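Local coordinates for protein extracellular invertase (Aspergillus kawachii, PDB 5XH8) that probably hydrolyses beta-fructofuranosides such as sucrose and transfers fructosyl groups to build fructooligosaccharides such as 1-kestose, at residues D41-T47 and A320-L326; G310-W314 and L371-L376; T167-Y173 and N246-V252. All coordinates share one frame; numbering follows the deposited sequence.

Contact 1 (D41-T47 and A320-L326)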
loop_
_atom_site.group_PDB
_atom_site.type_symbol
_atom_site.label_atom_id
_atom_site.label_comp_id
_atom_site.label_asym_id
_atom_site.label_seq_id
_atom_site.Cartn_x
_atom_site.Cartn_y
_atom_site.Cartn_z
ATOM N N ASP A 41 -3.094 23.378 6.835
ATOM C CA ASP A 41 -2.501 22.912 8.106
ATOM C C ASP A 41 -1.006 23.208 8.124
ATOM O O ASP A 41 -0.312 22.883 7.138
ATOM C CB ASP A 41 -2.606 21.389 8.259
ATOM C CG ASP A 41 -4.020 20.859 8.273
ATOM O OD1 ASP A 41 -4.949 21.572 7.851
ATOM O OD2 ASP A 41 -4.190 19.677 8.679
ATOM N N PRO A 42 -0.488 23.793 9.221
ATOM C CA PRO A 42 0.953 23.799 9.354
ATOM C C PRO A 42 1.442 22.353 9.610
ATOM O O PRO A 42 0.674 21.522 10.075
ATOM C CB PRO A 42 1.189 24.700 10.563
ATOM C CG PRO A 42 -0.030 24.483 11.405
ATOM C CD PRO A 42 -1.151 24.334 10.423
ATOM N N CYS A 43 2.685 22.068 9.244
ATOM C CA CYS A 43 3.292 20.753 9.463
ATOM C C CYS A 43 4.763 20.867 9.107
ATOM O O CYS A 43 5.259 21.970 8.834
ATOM C CB CYS A 43 2.591 19.653 8.621
ATOM S SG CYS A 43 2.537 19.972 6.850
ATOM N N LEU A 44 5.481 19.752 9.192
ATOM C CA LEU A 44 6.839 19.627 8.661
ATOM C C LEU A 44 7.923 20.416 9.432
ATOM O O LEU A 44 9.103 20.307 9.075
ATOM C CB LEU A 44 6.851 19.972 7.143
ATOM C CG LEU A 44 8.153 19.958 6.319
ATOM C CD1 LEU A 44 7.952 19.355 4.939
ATOM C CD2 LEU A 44 8.747 21.345 6.197
ATOM N N HIS A 45 7.567 21.115 10.516
ATOM C CA HIS A 45 8.520 21.987 11.211
ATOM C C HIS A 45 9.750 21.199 11.711
ATOM O O HIS A 45 9.609 20.064 12.166
ATOM C CB HIS A 45 7.938 22.645 12.475
ATOM C CG HIS A 45 6.596 23.281 12.332
ATOM N ND1 HIS A 45 6.223 24.025 11.230
ATOM C CD2 HIS A 45 5.568 23.369 13.206
ATOM C CE1 HIS A 45 4.999 24.487 11.400
ATOM N NE2 HIS A 45 4.587 24.120 12.603
ATOM N N TYR A 46 10.931 21.796 11.656
ATOM C CA TYR A 46 12.105 21.173 12.267
ATOM C C TYR A 46 13.241 22.140 12.450
ATOM O O TYR A 46 13.410 23.068 11.657
ATOM C CB TYR A 46 12.601 19.964 11.453
ATOM C CG TYR A 46 13.231 20.278 10.105
ATOM C CD1 TYR A 46 12.447 20.566 8.983
ATOM C CD2 TYR A 46 14.631 20.268 9.937
ATOM C CE1 TYR A 46 13.026 20.822 7.739
ATOM C CE2 TYR A 46 15.211 20.520 8.699
ATOM C CZ TYR A 46 14.408 20.802 7.596
ATOM O OH TYR A 46 14.992 21.066 6.354
ATOM N N THR A 47 14.027 21.903 13.492
ATOM C CA THR A 47 15.307 22.560 13.647
ATOM C C THR A 47 16.342 21.740 12.907
ATOM O O THR A 47 16.528 20.567 13.201
ATOM C CB THR A 47 15.723 22.671 15.121
ATOM O OG1 THR A 47 14.666 23.279 15.873
ATOM C CG2 THR A 47 16.978 23.493 15.263
ATOM N N ALA A 320 -5.908 22.681 13.714
ATOM C CA ALA A 320 -4.814 21.989 13.024
ATOM C C ALA A 320 -3.442 22.379 13.496
ATOM O O ALA A 320 -2.511 22.382 12.698
ATOM C CB ALA A 320 -4.924 22.211 11.509
ATOM N N ALA A 321 -3.286 22.697 14.784
ATOM C CA ALA A 321 -2.000 23.199 15.258
ATOM C C ALA A 321 -0.871 22.199 15.059
ATOM O O ALA A 321 -1.043 20.996 15.282
ATOM C CB ALA A 321 -2.081 23.647 16.697
ATOM N N ALA A 322 0.267 22.710 14.601
ATOM C CA ALA A 322 1.478 21.949 14.513
ATOM C C ALA A 322 2.564 22.697 15.239
ATOM O O ALA A 322 2.880 23.858 14.933
ATOM C CB ALA A 322 1.897 21.720 13.071
ATOM N N GLY A 323 3.215 21.959 16.115
ATOM C CA GLY A 323 4.259 22.464 16.981
ATOM C C GLY A 323 5.472 21.563 16.881
ATOM O O GLY A 323 5.412 20.480 16.302
ATOM N N LYS A 324 6.578 22.023 17.429
ATOM C CA LYS A 324 7.819 21.283 17.376
ATOM C C LYS A 324 8.717 21.732 18.509
ATOM O O LYS A 324 8.716 22.903 18.880
ATOM C CB LYS A 324 8.539 21.549 16.051
ATOM C CG LYS A 324 9.670 20.593 15.705
ATOM C CD LYS A 324 9.149 19.177 15.436
ATOM C CE LYS A 324 10.197 18.256 14.798
ATOM N NZ LYS A 324 9.569 16.926 14.527
ATOM N N VAL A 325 9.521 20.798 18.995
ATOM C CA VAL A 325 10.621 21.088 19.898
ATOM C C VAL A 325 11.594 22.017 19.213
ATOM O O VAL A 325 12.007 21.779 18.073
ATOM C CB VAL A 325 11.381 19.792 20.306
ATOM C CG1 VAL A 325 12.637 20.127 21.112
ATOM C CG2 VAL A 325 10.450 18.916 21.120
ATOM N N LEU A 326 11.953 23.088 19.910
ATOM C CA LEU A 326 12.998 24.011 19.445
ATOM C C LEU A 326 14.090 24.012 20.513
ATOM O O LEU A 326 13.855 24.505 21.626
ATOM C CB LEU A 326 12.416 25.433 19.267
ATOM C CG LEU A 326 13.384 26.540 18.844
ATOM C CD1 LEU A 326 13.945 26.296 17.443
ATOM C CD2 LEU A 326 12.719 27.917 18.940
HETATM O O HOH W 1 -0.922 20.124 11.730
HETATM O O HOH W 2 7.805 18.104 12.253
HETATM O O HOH W 3 13.292 20.583 16.027
#
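The imidazole of H45 meets A322 at its edge: H45 NE2 donates a hydrogen bond to A322 O, 2.9 Å away, which lies in the ring plane. One face of the ring carries the carbonyl carbon of C43, offset toward the rim. The bond is bent, 130° at the hydrogen, and the donor stands above the carbonyl plane of A322, not along a lone pair. Because H45 ND1 is bonded to the backbone N of G57, both ring nitrogens are tied and the ring's rotation is set, while the ring of Y345 also meets the imidazole. Strands 41-47 and 320-326 run roughly parallel, 24° apart with axes 5.9 Å at closest approach, as neighbouring innermost strands of two blades do in the five-bladed beta-propeller of family GH32. They are bridged by water where the backbones do not pair. One water donates to both P42 O and A320 O, another to V325 O while accepting from T47 N. Between the strands, A322 CB sits 3.2 Å from P42 O and 3.8 Å from P42 CG. Nearby, A320 CB lies against the carboxylate of D41, 3.6 Å from D41 CG. D41 OD2 also binds a glycerol, probably from the crystallisation liquor, so this end of the interface borders the central pocket. K324 bends at its second torsion (chi2 67°), which lays K324 CE 3.2 Å from H45 O; its NZ bonds V102 O and a water that donates to H45 O.

Contact 2 (G310-W314 and L371-L376)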
loop_
_atom_site.group_PDB
_atom_site.type_symbol
_atom_site.label_atom_id
_atom_site.label_comp_id
_atom_site.label_asym_id
_atom_site.label_seq_id
_atom_site.Cartn_x
_atom_site.Cartn_y
_atom_site.Cartn_z
ATOM N N GLY A 310 -8.236 21.894 27.668
ATOM C CA GLY A 310 -8.738 23.210 27.299
ATOM C C GLY A 310 -8.564 23.443 25.819
ATOM O O GLY A 310 -8.342 22.486 25.063
ATOM N N PHE A 311 -8.651 24.710 25.420
ATOM C CA PHE A 311 -8.453 25.104 24.027
ATOM C C PHE A 311 -7.080 25.749 23.879
ATOM O O PHE A 311 -6.697 26.595 24.692
ATOM C CB PHE A 311 -9.529 26.085 23.572
ATOM C CG PHE A 311 -10.838 25.444 23.234
ATOM C CD1 PHE A 311 -11.745 25.118 24.239
ATOM C CD2 PHE A 311 -11.192 25.186 21.906
ATOM C CE1 PHE A 311 -12.956 24.539 23.932
ATOM C CE2 PHE A 311 -12.418 24.603 21.593
ATOM C CZ PHE A 311 -13.306 24.284 22.609
ATOM N N LEU A 312 -6.310 25.312 22.880
ATOM C CA LEU A 312 -5.125 26.036 22.453
ATOM C C LEU A 312 -5.523 27.368 21.769
ATOM O O LEU A 312 -4.782 28.381 21.828
ATOM C CB LEU A 312 -4.291 25.155 21.531
ATOM C CG LEU A 312 -3.006 25.744 20.965
ATOM C CD1 LEU A 312 -2.059 26.223 22.058
ATOM C CD2 LEU A 312 -2.349 24.708 20.091
ATOM N N ASP A 313 -6.663 27.356 21.100
ATOM C CA ASP A 313 -7.259 28.601 20.590
ATOM C C ASP A 313 -8.759 28.410 20.459
ATOM O O ASP A 313 -9.213 27.439 19.841
ATOM C CB ASP A 313 -6.662 29.071 19.245
ATOM C CG ASP A 313 -6.989 30.537 18.965
ATOM O OD1 ASP A 313 -8.119 30.811 18.503
ATOM O OD2 ASP A 313 -6.152 31.415 19.256
ATOM N N TRP A 314 -9.511 29.343 21.051
ATOM C CA TRP A 314 -10.977 29.302 21.059
ATOM C C TRP A 314 -11.608 29.749 19.742
ATOM O O TRP A 314 -12.826 29.626 19.580
ATOM C CB TRP A 314 -11.552 30.144 22.237
ATOM C CG TRP A 314 -11.420 29.514 23.588
ATOM C CD1 TRP A 314 -10.361 29.614 24.448
ATOM C CD2 TRP A 314 -12.389 28.697 24.242
ATOM N NE1 TRP A 314 -10.606 28.894 25.584
ATOM C CE2 TRP A 314 -11.847 28.328 25.490
ATOM C CE3 TRP A 314 -13.668 28.239 23.895
ATOM C CZ2 TRP A 314 -12.535 27.520 26.391
ATOM C CZ3 TRP A 314 -14.355 27.441 24.788
ATOM C CH2 TRP A 314 -13.781 27.081 26.024
ATOM N N LEU A 371 -1.333 31.536 12.932
ATOM C CA LEU A 371 -1.252 32.480 14.052
ATOM C C LEU A 371 0.203 32.657 14.520
ATOM O O LEU A 371 1.132 31.982 14.031
ATOM C CB LEU A 371 -2.165 32.016 15.178
ATOM C CG LEU A 371 -3.634 31.866 14.755
ATOM C CD1 LEU A 371 -4.475 31.467 15.962
ATOM C CD2 LEU A 371 -4.165 33.150 14.137
ATOM N N LEU A 372 0.417 33.613 15.422
ATOM C CA LEU A 372 1.747 33.882 15.939
ATOM C C LEU A 372 2.313 32.594 16.598
ATOM O O LEU A 372 1.568 31.845 17.225
ATOM C CB LEU A 372 1.703 34.984 17.013
ATOM C CG LEU A 372 1.151 36.362 16.630
ATOM C CD1 LEU A 372 0.927 37.160 17.906
ATOM C CD2 LEU A 372 2.089 37.043 15.647
ATOM N N PRO A 373 3.620 32.345 16.456
ATOM C CA PRO A 373 4.184 31.189 17.145
ATOM C C PRO A 373 3.947 31.333 18.634
ATOM O O PRO A 373 4.119 32.447 19.172
ATOM C CB PRO A 373 5.682 31.278 16.831
ATOM C CG PRO A 373 5.922 32.701 16.427
ATOM C CD PRO A 373 4.648 33.133 15.759
ATOM N N ARG A 374 3.559 30.240 19.292
ATOM C CA ARG A 374 3.268 30.260 20.723
ATOM C C ARG A 374 4.195 29.290 21.481
ATOM O O ARG A 374 4.408 28.144 21.051
ATOM C CB ARG A 374 1.821 29.896 20.984
ATOM C CG ARG A 374 0.850 30.935 20.472
ATOM C CD ARG A 374 -0.600 30.527 20.510
ATOM N NE ARG A 374 -1.395 31.604 19.903
ATOM C CZ ARG A 374 -2.702 31.571 19.667
ATOM N NH1 ARG A 374 -3.435 30.510 19.964
ATOM N NH2 ARG A 374 -3.276 32.628 19.120
ATOM N N GLU A 375 4.764 29.792 22.581
ATOM C CA GLU A 375 5.462 28.972 23.575
ATOM C C GLU A 375 4.435 28.279 24.450
ATOM O O GLU A 375 3.481 28.914 24.921
ATOM C CB GLU A 375 6.432 29.821 24.429
ATOM C CG GLU A 375 7.674 30.214 23.674
ATOM C CD GLU A 375 8.590 31.133 24.461
ATOM O OE1 GLU A 375 8.522 31.073 25.684
ATOM O OE2 GLU A 375 9.399 31.884 23.869
ATOM N N LEU A 376 4.600 26.958 24.609
ATOM C CA LEU A 376 3.791 26.184 25.540
ATOM C C LEU A 376 4.660 25.742 26.722
ATOM O O LEU A 376 5.838 25.346 26.541
ATOM C CB LEU A 376 3.169 24.976 24.856
ATOM C CG LEU A 376 2.299 25.240 23.631
ATOM C CD1 LEU A 376 1.615 23.935 23.224
ATOM C CD2 LEU A 376 1.264 26.332 23.854
#
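D313 OD2 is gripped by both terminal nitrogens of R374, at 2.9 Å from NH1 and 3.1 Å from NH2, in an end-on salt bridge whose two bonds converge on a single oxygen. NH1 arrives on the anti lone pair of OD2, the side turned away from OD1, with 153° at its hydrogen. NH2 comes in nearly along the C-O bond and is more bent. The oxygen lies almost in the guanidinium plane, and the carboxylate is tilted only 21° from that plane, so the two flat groups are close to coplanar. R374 is extended from CG to NE, which lets it span the gap from its strand. D313 reaches to meet it with CG anti to the backbone N (chi1 -163°). The nearest CA atoms across the contact, those of L312 and L376, are 9.4 Å apart, evidence that the segments are joined through side chains and not as paired strands. Residues 310-314 end the outermost strand of one propeller blade and turn a corner at L312, whereas 371-376 belongs to strand 366-385 of the next blade. The arginine and aspartate here face the C-terminal domain: S562 OG bonds both D313 OD2 and R374 NH2, E552 forms a second salt bridge with NH2, and Y554 OH holds NE. On its other oxygen, D313 OD1 bonds S318 OG and G315 N, both residues of the sodium site, which makes the aspartate a second-shell group for that ion. Beside the charges, L371 CD1 lies 3.7 Å from D313 OD2. Farther along, methyl meets methyl, L312 CD1 to L376 CD2 at 3.8 Å, the two leucines crossing at about a right angle.

Contact 3 (T167-Y173 and N246-V252)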
loop_
_atom_site.group_PDB
_atom_site.type_symbol
_atom_site.label_atom_id
_atom_site.label_comp_id
_atom_site.label_asym_id
_atom_site.label_seq_id
_atom_site.Cartn_x
_atom_site.Cartn_y
_atom_site.Cartn_z
ATOM N N THR A 167 -12.034 5.845 10.794
ATOM C CA THR A 167 -12.667 7.072 10.320
ATOM C C THR A 167 -11.692 7.942 9.521
ATOM O O THR A 167 -12.114 8.719 8.651
ATOM C CB THR A 167 -13.177 7.938 11.480
ATOM O OG1 THR A 167 -12.174 8.043 12.499
ATOM C CG2 THR A 167 -14.470 7.348 12.071
ATOM N N ALA A 168 -10.414 7.804 9.872
ATOM C CA ALA A 168 -9.295 8.575 9.377
ATOM C C ALA A 168 -8.039 7.914 9.903
ATOM O O ALA A 168 -8.065 7.257 10.965
ATOM C CB ALA A 168 -9.341 10.008 9.899
ATOM N N PHE A 169 -6.937 8.124 9.178
ATOM C CA PHE A 169 -5.648 7.546 9.522
ATOM C C PHE A 169 -4.504 8.380 8.925
ATOM O O PHE A 169 -3.912 8.016 7.907
ATOM C CB PHE A 169 -5.611 6.099 9.039
ATOM C CG PHE A 169 -4.442 5.316 9.548
ATOM C CD1 PHE A 169 -4.370 4.946 10.875
ATOM C CD2 PHE A 169 -3.451 4.906 8.693
ATOM C CE1 PHE A 169 -3.287 4.227 11.350
ATOM C CE2 PHE A 169 -2.370 4.172 9.155
ATOM C CZ PHE A 169 -2.295 3.824 10.490
ATOM N N ARG A 170 -4.191 9.505 9.571
ATOM C CA ARG A 170 -3.304 10.488 8.954
ATOM C C ARG A 170 -2.592 11.370 9.957
ATOM O O ARG A 170 -2.811 11.244 11.171
ATOM C CB ARG A 170 -4.104 11.340 7.963
ATOM C CG ARG A 170 -5.337 12.009 8.534
ATOM C CD ARG A 170 -5.911 13.047 7.551
ATOM N NE ARG A 170 -7.145 13.641 8.068
ATOM C CZ ARG A 170 -8.381 13.138 7.940
ATOM N NH1 ARG A 170 -8.625 12.031 7.224
ATOM N NH2 ARG A 170 -9.411 13.780 8.515
ATOM N N ASP A 171 -1.746 12.251 9.422
ATOM C CA ASP A 171 -1.058 13.309 10.170
ATOM C C ASP A 171 -0.030 12.723 11.156
ATOM O O ASP A 171 -0.031 13.061 12.338
ATOM C CB ASP A 171 -2.034 14.219 10.926
ATOM C CG ASP A 171 -3.176 14.736 10.077
ATOM O OD1 ASP A 171 -3.024 14.851 8.845
ATOM O OD2 ASP A 171 -4.246 15.031 10.688
ATOM N N PRO A 172 0.863 11.866 10.666
ATOM C CA PRO A 172 1.825 11.260 11.579
ATOM C C PRO A 172 2.686 12.325 12.254
ATOM O O PRO A 172 3.174 13.268 11.575
ATOM C CB PRO A 172 2.658 10.357 10.663
ATOM C CG PRO A 172 2.524 10.976 9.300
ATOM C CD PRO A 172 1.114 11.451 9.264
ATOM N N TYR A 173 2.830 12.181 13.575
ATOM C CA TYR A 173 3.609 13.101 14.405
ATOM C C TYR A 173 4.727 12.333 15.115
ATOM O O TYR A 173 4.472 11.553 16.049
ATOM C CB TYR A 173 2.704 13.810 15.414
ATOM C CG TYR A 173 3.383 14.998 16.052
ATOM C CD1 TYR A 173 3.316 16.276 15.458
ATOM C CD2 TYR A 173 4.130 14.856 17.214
ATOM C CE1 TYR A 173 3.966 17.367 16.024
ATOM C CE2 TYR A 173 4.805 15.943 17.785
ATOM C CZ TYR A 173 4.716 17.204 17.189
ATOM O OH TYR A 173 5.385 18.287 17.752
ATOM N N ASN A 246 -13.790 12.450 15.401
ATOM C CA ASN A 246 -12.497 12.091 14.808
ATOM C C ASN A 246 -11.436 13.039 15.348
ATOM O O ASN A 246 -11.717 14.207 15.523
ATOM C CB ASN A 246 -12.584 12.204 13.276
ATOM C CG ASN A 246 -11.355 11.667 12.586
ATOM O OD1 ASN A 246 -11.045 10.478 12.677
ATOM N ND2 ASN A 246 -10.650 12.540 11.886
ATOM N N PHE A 247 -10.244 12.526 15.648
ATOM C CA PHE A 247 -9.101 13.357 16.009
ATOM C C PHE A 247 -8.212 13.624 14.772
ATOM O O PHE A 247 -8.020 12.735 13.943
ATOM C CB PHE A 247 -8.200 12.694 17.061
ATOM C CG PHE A 247 -8.788 12.583 18.456
ATOM C CD1 PHE A 247 -9.877 13.347 18.890
ATOM C CD2 PHE A 247 -8.193 11.709 19.359
ATOM C CE1 PHE A 247 -10.373 13.203 20.181
ATOM C CE2 PHE A 247 -8.688 11.572 20.660
ATOM C CZ PHE A 247 -9.770 12.330 21.065
ATOM N N GLU A 248 -7.662 14.842 14.714
ATOM C CA GLU A 248 -6.764 15.305 13.647
ATOM C C GLU A 248 -5.534 15.966 14.282
ATOM O O GLU A 248 -5.583 16.423 15.437
ATOM C CB GLU A 248 -7.494 16.310 12.755
ATOM C CG GLU A 248 -8.741 15.736 12.054
ATOM C CD GLU A 248 -9.156 16.558 10.862
ATOM O OE1 GLU A 248 -9.836 17.596 11.071
ATOM O OE2 GLU A 248 -8.741 16.195 9.717
ATOM N N THR A 249 -4.438 15.984 13.528
ATOM C CA THR A 249 -3.198 16.718 13.855
ATOM C C THR A 249 -2.713 16.576 15.304
ATOM O O THR A 249 -2.283 17.556 15.942
ATOM C CB THR A 249 -3.310 18.216 13.473
ATOM O OG1 THR A 249 -4.270 18.869 14.308
ATOM C CG2 THR A 249 -3.724 18.348 12.019
ATOM N N GLY A 250 -2.784 15.342 15.801
ATOM C CA GLY A 250 -2.280 15.003 17.125
ATOM C C GLY A 250 -0.800 15.316 17.225
ATOM O O GLY A 250 -0.031 14.805 16.439
ATOM N N ASN A 251 -0.431 16.226 18.134
ATOM C CA ASN A 251 0.961 16.438 18.529
ATOM C C ASN A 251 1.133 15.860 19.941
ATOM O O ASN A 251 0.230 15.978 20.750
ATOM C CB ASN A 251 1.279 17.917 18.662
ATOM C CG ASN A 251 1.168 18.694 17.365
ATOM O OD1 ASN A 251 0.416 18.379 16.435
ATOM N ND2 ASN A 251 1.885 19.742 17.339
ATOM N N VAL A 252 2.325 15.355 20.256
ATOM C CA VAL A 252 2.666 14.848 21.593
ATOM C C VAL A 252 4.018 15.441 21.995
ATOM O O VAL A 252 4.973 15.491 21.197
ATOM C CB VAL A 252 2.741 13.303 21.621
ATOM C CG1 VAL A 252 3.065 12.794 23.021
ATOM C CG2 VAL A 252 1.422 12.711 21.172
HETATM O O HOH W 4 -6.054 16.157 9.213
HETATM O O HOH W 5 -1.154 12.488 14.995
HETATM O O HOH W 6 0.008 15.677 13.555
#
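Strands 168-173 and 250-252 run almost parallel, 8° apart with axes 6.9 Å at closest approach, and the CA atoms of D171 and T249 are 5.5 Å apart, the closest in the register. They are innermost strands of adjacent propeller blades, and the first carries the R-D-P sequence (R170, D171, P172) characteristic of GH32 enzymes. The direct bond beside the corner at T249 is from its backbone N to D171 OD2, met on the anti side and somewhat out of the carboxylate plane. D171 OD1 bonds a glycerol, which places this edge of the contact at the pocket. R170 NH2 donates a nearly straight hydrogen bond (2.8 Å, 169°) to E248 OE2 as part of a salt bridge, with the oxygen in the guanidinium plane but the nitrogen above the carboxylate plane. A water joins the three groups, donating to D171 OD2 and E248 OE2 and accepting from R170 NE. Each partner has a second hold: R170 NH1 on E134, E248 OE1 on Y319 OH. At the far end T167 OG1 donates to N246 OD1 at 2.7 Å. In the other direction Y173, whose OH bonds G323 O, extends with CG anti to its backbone N (chi1 -166°) across the N251 backbone. There the ring face takes a CH-pi contact, N251 CA standing 3.6 Å from the Y173 ring centroid and almost exactly on its normal.

Contacts 1 and 3 join innermost strands of neighbouring propeller blades, whereas contact 2 joins an outermost strand of the fourth blade to the fifth blade, beside the C-terminal domain. The centres of contacts 1 and 2 and of contacts 1 and 3 are about 13 Å apart; contacts 2 and 3, with centres about 18 Å apart, do not touch, their nearest atoms being about 7 Å apart. Strand 318-326 touches both others: A321 packs on L312, and A320 CA on T249 OG1. Along the chain, contact 3 falls entirely between the two segments of contact 1, while contacts 1 and 2 interleave. Contact 1 thus joins the first blade to the last, closing the ring around the pocket where glycerol binds.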